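Local coordinates for protein Udp-n-acetylglucosamine pyrophosphorylase (Trypanosoma brucei, PDB 4BQH) that probably catalyses the formation of UDP-N-acetylglucosamine and diphosphate from UTP and N-acetylglucosamine 1-phosphate, and binds an allosteric inhibitor, at residues 459-468 with 491-502; 316-324 with 350-358. All blocks are in the same frame, centred on the assembly; numbering follows the deposited sequence.

Interaction 1 (459-468 with 491-502); sequences HTRWLITALE and AVAVMRSCSIKA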
loop_
_atom_site.group_PDB
_atom_site.type_symbol
_atom_site.label_atom_id
_atom_site.label_comp_id
_atom_site.label_asym_id
_atom_site.label_seq_id
_atom_site.Cartn_x
_atom_site.Cartn_y
_atom_site.Cartn_z
ATOM N N HIS A 459 6.391 -19.900 -3.904
ATOM C CA HIS A 459 7.516 -20.211 -4.813
ATOM C C HIS A 459 7.618 -21.689 -5.091
ATOM O O HIS A 459 7.983 -22.107 -6.197
ATOM C CB HIS A 459 8.815 -19.656 -4.257
ATOM C CG HIS A 459 8.828 -18.156 -4.189
ATOM N ND1 HIS A 459 9.784 -17.469 -3.553
ATOM C CD2 HIS A 459 7.895 -17.216 -4.639
ATOM C CE1 HIS A 459 9.520 -16.158 -3.655
ATOM N NE2 HIS A 459 8.350 -16.011 -4.299
ATOM N N THR A 460 7.286 -22.489 -4.083
ATOM C CA THR A 460 7.269 -23.939 -4.209
ATOM C C THR A 460 6.249 -24.372 -5.232
ATOM O O THR A 460 6.519 -25.250 -6.036
ATOM C CB THR A 460 7.004 -24.634 -2.857
ATOM O OG1 THR A 460 8.012 -24.239 -1.921
ATOM C CG2 THR A 460 7.043 -26.150 -3.002
ATOM N N ARG A 461 5.066 -23.756 -5.210
ATOM C CA ARG A 461 4.081 -24.046 -6.222
ATOM C C ARG A 461 4.600 -23.679 -7.612
ATOM O O ARG A 461 4.377 -24.422 -8.563
ATOM C CB ARG A 461 2.748 -23.319 -5.950
ATOM C CG ARG A 461 1.934 -23.950 -4.823
ATOM C CD ARG A 461 0.579 -23.263 -4.599
ATOM N NE ARG A 461 0.669 -21.841 -4.214
ATOM C CZ ARG A 461 0.726 -21.393 -2.959
ATOM N NH1 ARG A 461 0.723 -22.248 -1.945
ATOM N NH2 ARG A 461 0.778 -20.091 -2.712
ATOM N N TRP A 462 5.288 -22.541 -7.737
ATOM C CA TRP A 462 5.746 -22.125 -9.059
ATOM C C TRP A 462 6.743 -23.102 -9.610
ATOM O O TRP A 462 6.707 -23.449 -10.803
ATOM C CB TRP A 462 6.427 -20.777 -9.031
ATOM C CG TRP A 462 5.572 -19.617 -8.683
ATOM C CD1 TRP A 462 4.180 -19.550 -8.637
ATOM C CD2 TRP A 462 6.037 -18.273 -8.403
ATOM N NE1 TRP A 462 3.775 -18.281 -8.282
ATOM C CE2 TRP A 462 4.842 -17.466 -8.151
ATOM C CE3 TRP A 462 7.293 -17.670 -8.329
ATOM C CZ2 TRP A 462 4.925 -16.124 -7.840
ATOM C CZ3 TRP A 462 7.367 -16.318 -7.997
ATOM C CH2 TRP A 462 6.199 -15.566 -7.745
ATOM N N LEU A 463 7.654 -23.545 -8.745
ATOM C CA LEU A 463 8.717 -24.453 -9.187
ATOM C C LEU A 463 8.165 -25.827 -9.577
ATOM O O LEU A 463 8.571 -26.384 -10.609
ATOM C CB LEU A 463 9.789 -24.573 -8.097
ATOM C CG LEU A 463 10.975 -25.472 -8.468
ATOM C CD1 LEU A 463 11.611 -25.005 -9.776
ATOM C CD2 LEU A 463 11.993 -25.465 -7.327
ATOM N N ILE A 464 7.226 -26.355 -8.781
ATOM C CA ILE A 464 6.559 -27.640 -9.100
ATOM C C ILE A 464 5.844 -27.545 -10.448
ATOM O O ILE A 464 5.994 -28.424 -11.294
ATOM C CB ILE A 464 5.614 -28.122 -7.982
ATOM C CG1 ILE A 464 6.442 -28.541 -6.780
ATOM C CG2 ILE A 464 4.760 -29.326 -8.422
ATOM C CD1 ILE A 464 5.640 -28.773 -5.526
ATOM N N THR A 465 5.144 -26.437 -10.679
ATOM C CA THR A 465 4.527 -26.186 -11.988
ATOM C C THR A 465 5.537 -26.156 -13.135
ATOM O O THR A 465 5.299 -26.750 -14.206
ATOM C CB THR A 465 3.724 -24.864 -11.974
ATOM O OG1 THR A 465 2.674 -24.981 -11.010
ATOM C CG2 THR A 465 3.126 -24.581 -13.355
ATOM N N ALA A 466 6.662 -25.469 -12.932
ATOM C CA ALA A 466 7.696 -25.412 -13.967
ATOM C C ALA A 466 8.267 -26.811 -14.252
ATOM O O ALA A 466 8.495 -27.174 -15.412
ATOM C CB ALA A 466 8.802 -24.453 -13.578
ATOM N N LEU A 467 8.469 -27.594 -13.190
ATOM C CA LEU A 467 8.985 -28.956 -13.333
ATOM C C LEU A 467 8.016 -29.868 -14.078
ATOM O O LEU A 467 8.433 -30.672 -14.928
ATOM C CB LEU A 467 9.331 -29.541 -11.960
ATOM C CG LEU A 467 10.673 -29.069 -11.390
ATOM C CD1 LEU A 467 10.844 -29.446 -9.918
ATOM C CD2 LEU A 467 11.819 -29.613 -12.240
ATOM N N GLU A 468 6.727 -29.730 -13.778
ATOM C CA GLU A 468 5.690 -30.533 -14.420
ATOM C C GLU A 468 5.509 -30.192 -15.899
ATOM O O GLU A 468 5.211 -31.082 -16.705
ATOM C CB GLU A 468 4.357 -30.422 -13.683
ATOM C CG GLU A 468 4.283 -31.270 -12.422
ATOM C CD GLU A 468 3.044 -30.994 -11.595
ATOM O OE1 GLU A 468 2.514 -29.858 -11.658
ATOM O OE2 GLU A 468 2.600 -31.911 -10.872
ATOM N N ALA A 491 12.468 -35.473 -10.200
ATOM C CA ALA A 491 12.702 -34.276 -9.395
ATOM C C ALA A 491 11.427 -33.796 -8.679
ATOM O O ALA A 491 11.489 -33.392 -7.512
ATOM C CB ALA A 491 13.315 -33.164 -10.237
ATOM N N VAL A 492 10.283 -33.866 -9.364
ATOM C CA VAL A 492 9.007 -33.474 -8.773
ATOM C C VAL A 492 8.666 -34.434 -7.645
ATOM O O VAL A 492 8.171 -34.016 -6.592
ATOM C CB VAL A 492 7.844 -33.460 -9.795
ATOM C CG1 VAL A 492 6.521 -33.124 -9.110
ATOM C CG2 VAL A 492 8.116 -32.465 -10.902
ATOM N N ALA A 493 8.919 -35.726 -7.871
ATOM C CA ALA A 493 8.636 -36.728 -6.849
ATOM C C ALA A 493 9.459 -36.475 -5.595
ATOM O O ALA A 493 8.948 -36.643 -4.477
ATOM C CB ALA A 493 8.852 -38.146 -7.383
ATOM N N VAL A 494 10.718 -36.065 -5.774
ATOM C CA VAL A 494 11.573 -35.658 -4.651
ATOM C C VAL A 494 11.002 -34.426 -3.926
ATOM O O VAL A 494 10.973 -34.415 -2.694
ATOM C CB VAL A 494 13.044 -35.434 -5.073
ATOM C CG1 VAL A 494 13.890 -34.890 -3.927
ATOM C CG2 VAL A 494 13.641 -36.748 -5.561
ATOM N N MET A 495 10.530 -33.424 -4.684
ATOM C CA MET A 495 9.956 -32.196 -4.089
ATOM C C MET A 495 8.826 -32.576 -3.156
ATOM O O MET A 495 8.760 -32.113 -2.018
ATOM C CB MET A 495 9.354 -31.263 -5.151
ATOM C CG MET A 495 10.307 -30.508 -6.057
ATOM S SD MET A 495 11.053 -29.026 -5.364
ATOM C CE MET A 495 9.686 -27.877 -5.189
ATOM N N ARG A 496 7.936 -33.426 -3.657
ATOM C CA ARG A 496 6.758 -33.835 -2.906
ATOM C C ARG A 496 7.050 -34.659 -1.661
ATOM O O ARG A 496 6.614 -34.294 -0.560
ATOM C CB ARG A 496 5.753 -34.518 -3.823
ATOM C CG ARG A 496 4.991 -33.498 -4.635
ATOM C CD ARG A 496 4.076 -34.135 -5.650
ATOM N NE ARG A 496 3.732 -33.150 -6.658
ATOM C CZ ARG A 496 2.559 -33.069 -7.271
ATOM N NH1 ARG A 496 1.589 -33.929 -6.977
ATOM N NH2 ARG A 496 2.358 -32.120 -8.176
ATOM N N SER A 497 7.807 -35.739 -1.813
ATOM C CA SER A 497 8.021 -36.656 -0.693
ATOM C C SER A 497 9.008 -36.133 0.359
ATOM O O SER A 497 8.946 -36.529 1.518
ATOM C CB SER A 497 8.411 -38.050 -1.196
ATOM O OG SER A 497 9.624 -37.994 -1.919
ATOM N N CYS A 498 9.901 -35.223 -0.023
ATOM C CA CYS A 498 10.821 -34.651 0.954
ATOM C C CYS A 498 10.362 -33.273 1.441
ATOM O O CYS A 498 11.077 -32.613 2.194
ATOM C CB CYS A 498 12.237 -34.589 0.400
ATOM S SG CYS A 498 12.907 -36.228 0.066
ATOM N N SER A 499 9.188 -32.852 0.983
ATOM C CA SER A 499 8.620 -31.534 1.323
ATOM C C SER A 499 9.615 -30.393 1.086
ATOM O O SER A 499 9.704 -29.462 1.888
ATOM C CB SER A 499 8.146 -31.508 2.790
ATOM O OG SER A 499 7.234 -32.549 3.041
ATOM N N ILE A 500 10.363 -30.467 -0.023
ATOM C CA ILE A 500 11.347 -29.431 -0.350
ATOM C C ILE A 500 10.610 -28.150 -0.759
ATOM O O ILE A 500 9.636 -28.198 -1.491
ATOM C CB ILE A 500 12.243 -29.874 -1.535
ATOM C CG1 ILE A 500 12.899 -31.246 -1.285
ATOM C CG2 ILE A 500 13.278 -28.808 -1.899
ATOM C CD1 ILE A 500 13.832 -31.328 -0.105
ATOM N N LYS A 501 11.091 -27.009 -0.284
ATOM C CA LYS A 501 10.514 -25.715 -0.653
ATOM C C LYS A 501 11.403 -24.999 -1.648
ATOM O O LYS A 501 12.504 -25.422 -1.892
ATOM C CB LYS A 501 10.383 -24.843 0.590
ATOM C CG LYS A 501 9.556 -25.493 1.696
ATOM C CD LYS A 501 8.162 -25.888 1.256
ATOM C CE LYS A 501 7.500 -26.652 2.407
ATOM N NZ LYS A 501 6.289 -27.415 1.959
ATOM N N ALA A 502 10.911 -23.899 -2.203
ATOM C CA ALA A 502 11.751 -23.040 -3.029
ATOM C C ALA A 502 11.666 -21.594 -2.539
ATOM O O ALA A 502 10.646 -21.163 -1.967
ATOM C CB ALA A 502 11.319 -23.142 -4.491
#
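Thr460 OG1 is held by two backbone groups: Ala502 N, at the start of strand 501-504, donates to it at 2.9 Å with an N-H...O angle of 149°, and the carbonyl of Leu456, one helical turn back, is its second partner. The torsion explains this double grip, since chi1 of -58° sets OG1 beside the backbone N and sends CG2 the other way, toward Met495. The motif is a nearly antiparallel helix pair, its short axes 10.0 Å apart and at 154°, in which helix 485-497 ends in a Schellman motif at Ser499 and the chain returns as strand 501-504 alongside Thr460 and Leu463 of helix 448-471. Met495 is the knob of this packing and sits in a hole formed by Thr460, Leu463, Ile464 and Leu467. Bends at chi2 and chi3 fold its chain so that Met495 CE lies 3.7 Å from Ile464 CG1 and 3.8 Å from Thr460 CG2, while Met495 CG faces Leu467 CD1. Ala502 CB closes the strand end of the patch, 3.7 Å from Leu463 CD2. Leu463 and Leu467 also meet helix 519-528, which makes the pair part of a three-helix cluster. Val492 and Leu467 run antiparallel alongside one another, and Val492 CG2 to Leu467 CB, at 3.3 Å, is tighter than normal van der Waals contact. Toward the C-terminal end of 459-468, Glu468 and Arg496 lie roughly perpendicular. Their salt bridge joins OE2 of Glu468 to NH2 of Arg496 at 2.7 Å, with the carboxylate and guanidinium planes well out of parallel.

Interaction 2 (316-324 with 350-358); sequences ERVGVFVRA and LKFNCANIS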
loop_
_atom_site.group_PDB
_atom_site.type_symbol
_atom_site.label_atom_id
_atom_site.label_comp_id
_atom_site.label_asym_id
_atom_site.label_seq_id
_atom_site.Cartn_x
_atom_site.Cartn_y
_atom_site.Cartn_z
ATOM N N GLU A 316 -13.050 -13.242 11.730
ATOM C CA GLU A 316 -11.819 -12.520 11.394
ATOM C C GLU A 316 -11.988 -11.010 11.568
ATOM O O GLU A 316 -12.944 -10.423 11.042
ATOM C CB GLU A 316 -11.335 -12.821 9.977
ATOM C CG GLU A 316 -9.936 -12.255 9.732
ATOM C CD GLU A 316 -9.481 -12.328 8.290
ATOM O OE1 GLU A 316 -10.225 -12.870 7.452
ATOM O OE2 GLU A 316 -8.368 -11.825 8.008
ATOM N N ARG A 317 -11.072 -10.391 12.304
ATOM C CA ARG A 317 -11.168 -8.950 12.574
ATOM C C ARG A 317 -10.592 -8.137 11.416
ATOM O O ARG A 317 -9.500 -7.588 11.522
ATOM C CB ARG A 317 -10.438 -8.585 13.869
ATOM C CG ARG A 317 -10.939 -9.330 15.103
ATOM C CD ARG A 317 -10.167 -8.853 16.333
ATOM N NE ARG A 317 -10.917 -7.888 17.154
ATOM C CZ ARG A 317 -11.209 -6.620 16.830
ATOM N NH1 ARG A 317 -10.840 -6.085 15.667
ATOM N NH2 ARG A 317 -11.901 -5.875 17.683
ATOM N N VAL A 318 -11.341 -8.053 10.317
ATOM C CA VAL A 318 -10.909 -7.322 9.134
ATOM C C VAL A 318 -12.134 -6.566 8.586
ATOM O O VAL A 318 -13.268 -6.959 8.844
ATOM C CB VAL A 318 -10.350 -8.297 8.079
ATOM C CG1 VAL A 318 -11.418 -9.288 7.642
ATOM C CG2 VAL A 318 -9.798 -7.560 6.864
ATOM N N GLY A 319 -11.907 -5.472 7.872
ATOM C CA GLY A 319 -13.024 -4.737 7.302
ATOM C C GLY A 319 -13.490 -5.440 6.037
ATOM O O GLY A 319 -12.709 -6.136 5.406
ATOM N N VAL A 320 -14.773 -5.292 5.694
ATOM C CA VAL A 320 -15.306 -5.878 4.449
ATOM C C VAL A 320 -15.925 -4.810 3.578
ATOM O O VAL A 320 -16.433 -3.791 4.081
ATOM C CB VAL A 320 -16.337 -7.006 4.673
ATOM C CG1 VAL A 320 -15.673 -8.202 5.395
ATOM C CG2 VAL A 320 -17.535 -6.482 5.471
ATOM N N PHE A 321 -15.818 -5.013 2.257
ATOM C CA PHE A 321 -16.420 -4.055 1.324
ATOM C C PHE A 321 -17.921 -4.211 1.234
ATOM O O PHE A 321 -18.456 -5.343 1.202
ATOM C CB PHE A 321 -15.798 -4.155 -0.061
ATOM C CG PHE A 321 -14.522 -3.386 -0.177
ATOM C CD1 PHE A 321 -13.329 -3.978 0.168
ATOM C CD2 PHE A 321 -14.526 -2.042 -0.570
ATOM C CE1 PHE A 321 -12.139 -3.259 0.112
ATOM C CE2 PHE A 321 -13.338 -1.318 -0.658
ATOM C CZ PHE A 321 -12.145 -1.938 -0.292
ATOM N N VAL A 322 -18.598 -3.065 1.215
ATOM C CA VAL A 322 -20.063 -3.019 1.121
ATOM C C VAL A 322 -20.459 -1.870 0.198
ATOM O O VAL A 322 -19.674 -0.951 -0.040
ATOM C CB VAL A 322 -20.724 -2.781 2.503
ATOM C CG1 VAL A 322 -20.212 -3.777 3.548
ATOM C CG2 VAL A 322 -20.477 -1.363 2.999
ATOM N N ARG A 323 -21.694 -1.924 -0.297
ATOM C CA ARG A 323 -22.283 -0.784 -0.995
ATOM C C ARG A 323 -23.515 -0.339 -0.213
ATOM O O ARG A 323 -24.389 -1.153 0.105
ATOM C CB ARG A 323 -22.676 -1.156 -2.421
ATOM C CG ARG A 323 -22.922 0.082 -3.278
ATOM C CD ARG A 323 -23.383 -0.268 -4.677
ATOM N NE ARG A 323 -24.749 -0.772 -4.674
ATOM C CZ ARG A 323 -25.348 -1.300 -5.738
ATOM N NH1 ARG A 323 -24.689 -1.397 -6.885
ATOM N NH2 ARG A 323 -26.594 -1.744 -5.645
ATOM N N ALA A 324 -23.573 0.943 0.107
ATOM C CA ALA A 324 -24.693 1.488 0.880
ATOM C C ALA A 324 -25.265 2.665 0.137
ATOM O O ALA A 324 -24.554 3.635 -0.140
ATOM C CB ALA A 324 -24.223 1.908 2.255
ATOM N N LEU A 350 -19.803 -16.989 3.331
ATOM C CA LEU A 350 -20.286 -15.762 3.966
ATOM C C LEU A 350 -20.832 -14.809 2.913
ATOM O O LEU A 350 -20.287 -14.709 1.821
ATOM C CB LEU A 350 -19.163 -15.054 4.735
ATOM C CG LEU A 350 -18.572 -15.680 6.002
ATOM C CD1 LEU A 350 -17.251 -15.006 6.325
ATOM C CD2 LEU A 350 -19.509 -15.550 7.205
ATOM N N LYS A 351 -21.918 -14.113 3.255
ATOM C CA LYS A 351 -22.514 -13.112 2.372
ATOM C C LYS A 351 -21.580 -11.907 2.211
ATOM O O LYS A 351 -21.469 -11.355 1.116
ATOM C CB LYS A 351 -23.872 -12.650 2.931
ATOM C CG LYS A 351 -24.977 -13.708 2.811
ATOM C CD LYS A 351 -26.319 -13.186 3.333
ATOM C CE LYS A 351 -27.408 -14.248 3.224
ATOM N NZ LYS A 351 -28.587 -13.913 4.081
ATOM N N PHE A 352 -20.918 -11.523 3.300
ATOM C CA PHE A 352 -19.946 -10.417 3.256
ATOM C C PHE A 352 -18.565 -11.026 3.284
ATOM O O PHE A 352 -18.029 -11.323 4.344
ATOM C CB PHE A 352 -20.132 -9.496 4.450
ATOM C CG PHE A 352 -21.397 -8.679 4.399
ATOM C CD1 PHE A 352 -21.398 -7.421 3.789
ATOM C CD2 PHE A 352 -22.575 -9.151 4.979
ATOM C CE1 PHE A 352 -22.559 -6.649 3.752
ATOM C CE2 PHE A 352 -23.742 -8.381 4.937
ATOM C CZ PHE A 352 -23.730 -7.133 4.326
ATOM N N ASN A 353 -17.995 -11.224 2.099
ATOM C CA ASN A 353 -16.810 -12.070 1.976
ATOM C C ASN A 353 -15.693 -11.414 1.159
ATOM O O ASN A 353 -14.816 -12.090 0.637
ATOM C CB ASN A 353 -17.218 -13.415 1.339
ATOM C CG ASN A 353 -16.208 -14.519 1.619
ATOM O OD1 ASN A 353 -15.597 -14.561 2.692
ATOM N ND2 ASN A 353 -16.070 -15.440 0.671
ATOM N N CYS A 354 -15.723 -10.086 1.048
ATOM C CA CYS A 354 -14.626 -9.376 0.345
ATOM C C CYS A 354 -13.865 -8.557 1.366
ATOM O O CYS A 354 -14.188 -7.394 1.600
ATOM C CB CYS A 354 -15.171 -8.487 -0.777
ATOM S SG CYS A 354 -15.957 -9.438 -2.104
ATOM N N ALA A 355 -12.887 -9.187 2.010
ATOM C CA ALA A 355 -12.087 -8.502 3.046
ATOM C C ALA A 355 -11.057 -7.532 2.459
ATOM O O ALA A 355 -10.368 -7.834 1.477
ATOM C CB ALA A 355 -11.397 -9.535 3.939
ATOM N N ASN A 356 -10.957 -6.366 3.095
ATOM C CA ASN A 356 -10.058 -5.315 2.688
ATOM C C ASN A 356 -8.595 -5.656 3.009
ATOM O O ASN A 356 -8.235 -5.758 4.172
ATOM C CB ASN A 356 -10.478 -4.015 3.397
ATOM C CG ASN A 356 -9.587 -2.851 3.031
ATOM O OD1 ASN A 356 -9.038 -2.806 1.927
ATOM N ND2 ASN A 356 -9.431 -1.910 3.951
ATOM N N ILE A 357 -7.753 -5.813 1.980
ATOM C CA ILE A 357 -6.313 -6.039 2.207
ATOM C C ILE A 357 -5.467 -4.780 1.885
ATOM O O ILE A 357 -4.237 -4.849 1.754
ATOM C CB ILE A 357 -5.783 -7.305 1.485
ATOM C CG1 ILE A 357 -5.920 -7.190 -0.040
ATOM C CG2 ILE A 357 -6.515 -8.554 2.002
ATOM C CD1 ILE A 357 -4.930 -8.059 -0.797
ATOM N N SER A 358 -6.130 -3.633 1.799
ATOM C CA SER A 358 -5.479 -2.332 1.578
ATOM C C SER A 358 -4.557 -2.369 0.363
ATOM O O SER A 358 -3.393 -1.954 0.426
ATOM C CB SER A 358 -4.729 -1.845 2.829
ATOM O OG SER A 358 -5.609 -1.915 3.924
HETATM O O HOH W 1 -9.246 -4.602 7.244
HETATM O O HOH W 2 -17.967 -8.128 1.399
#
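Backbone bonding joins 316-324 to 350-358 through one hydrogen bond on each side of a single bridge, Val320 with Ala355, which is therefore a non-hydrogen-bonded antiparallel pair. Asn356 N donates to Gly319 O at 2.9 Å, nearly straight at 173°, although the donor is tilted 32° from the carbonyl plane. Phe321 N donates to Cys354 O at 3.0 Å, this time almost in line with the C=O bond. CA-H groups of Ala355 and Val320 also approach the same two acceptors, Gly319 O and Cys354 O respectively. Water extends the pairing at both ends: one molecule accepts from Cys354 N and donates to Phe321 O at 2.8 Å, while another accepts from Gly319 N and makes a weak, long bond to Asn356 O.

Apolar contacts flank this backbone junction. Val318 CG1 meets Ala355 CB at 3.7 Å, and Val322 CG1 lies 3.7 Å from Phe352 CE1, obliquely to the ring. Val320 CG2 approaches Phe352 CB, the two side chains standing nearly square to each other.

Cys354 O lies in the plane of the Phe321 ring, at its edge, whereas Asn356 OD1 comes obliquely to Phe321 CE1 at 3.6 Å; ring and amide planes are 84° apart. Asn356 OD1 also receives Ser358 N from above its carbonyl plane.

That last bond closes an Asx turn where the chain corners. The single bridge links strand 320-324 of a small antiparallel sheet to strand 355-357 of the large mixed sheet, consistent with the GT-A-like uridylyltransferase fold.

The two contacts are separate packing units, with centres 34 Å apart and nearest atoms about 13 Å apart. They also follow one another in the sequence, 316-324 with 350-358 closing before 459-468 with 491-502 opens. Interaction 2 lies about 17 Å from the centre of the chain, where it joins two sheets; interaction 1, centred 31 Å out, joins two helices and a strand leading to the C-terminal part of the chain. The bound inhibitor lies nearer to interaction 2, where the side chain of Asn356 is about 14 Å from it.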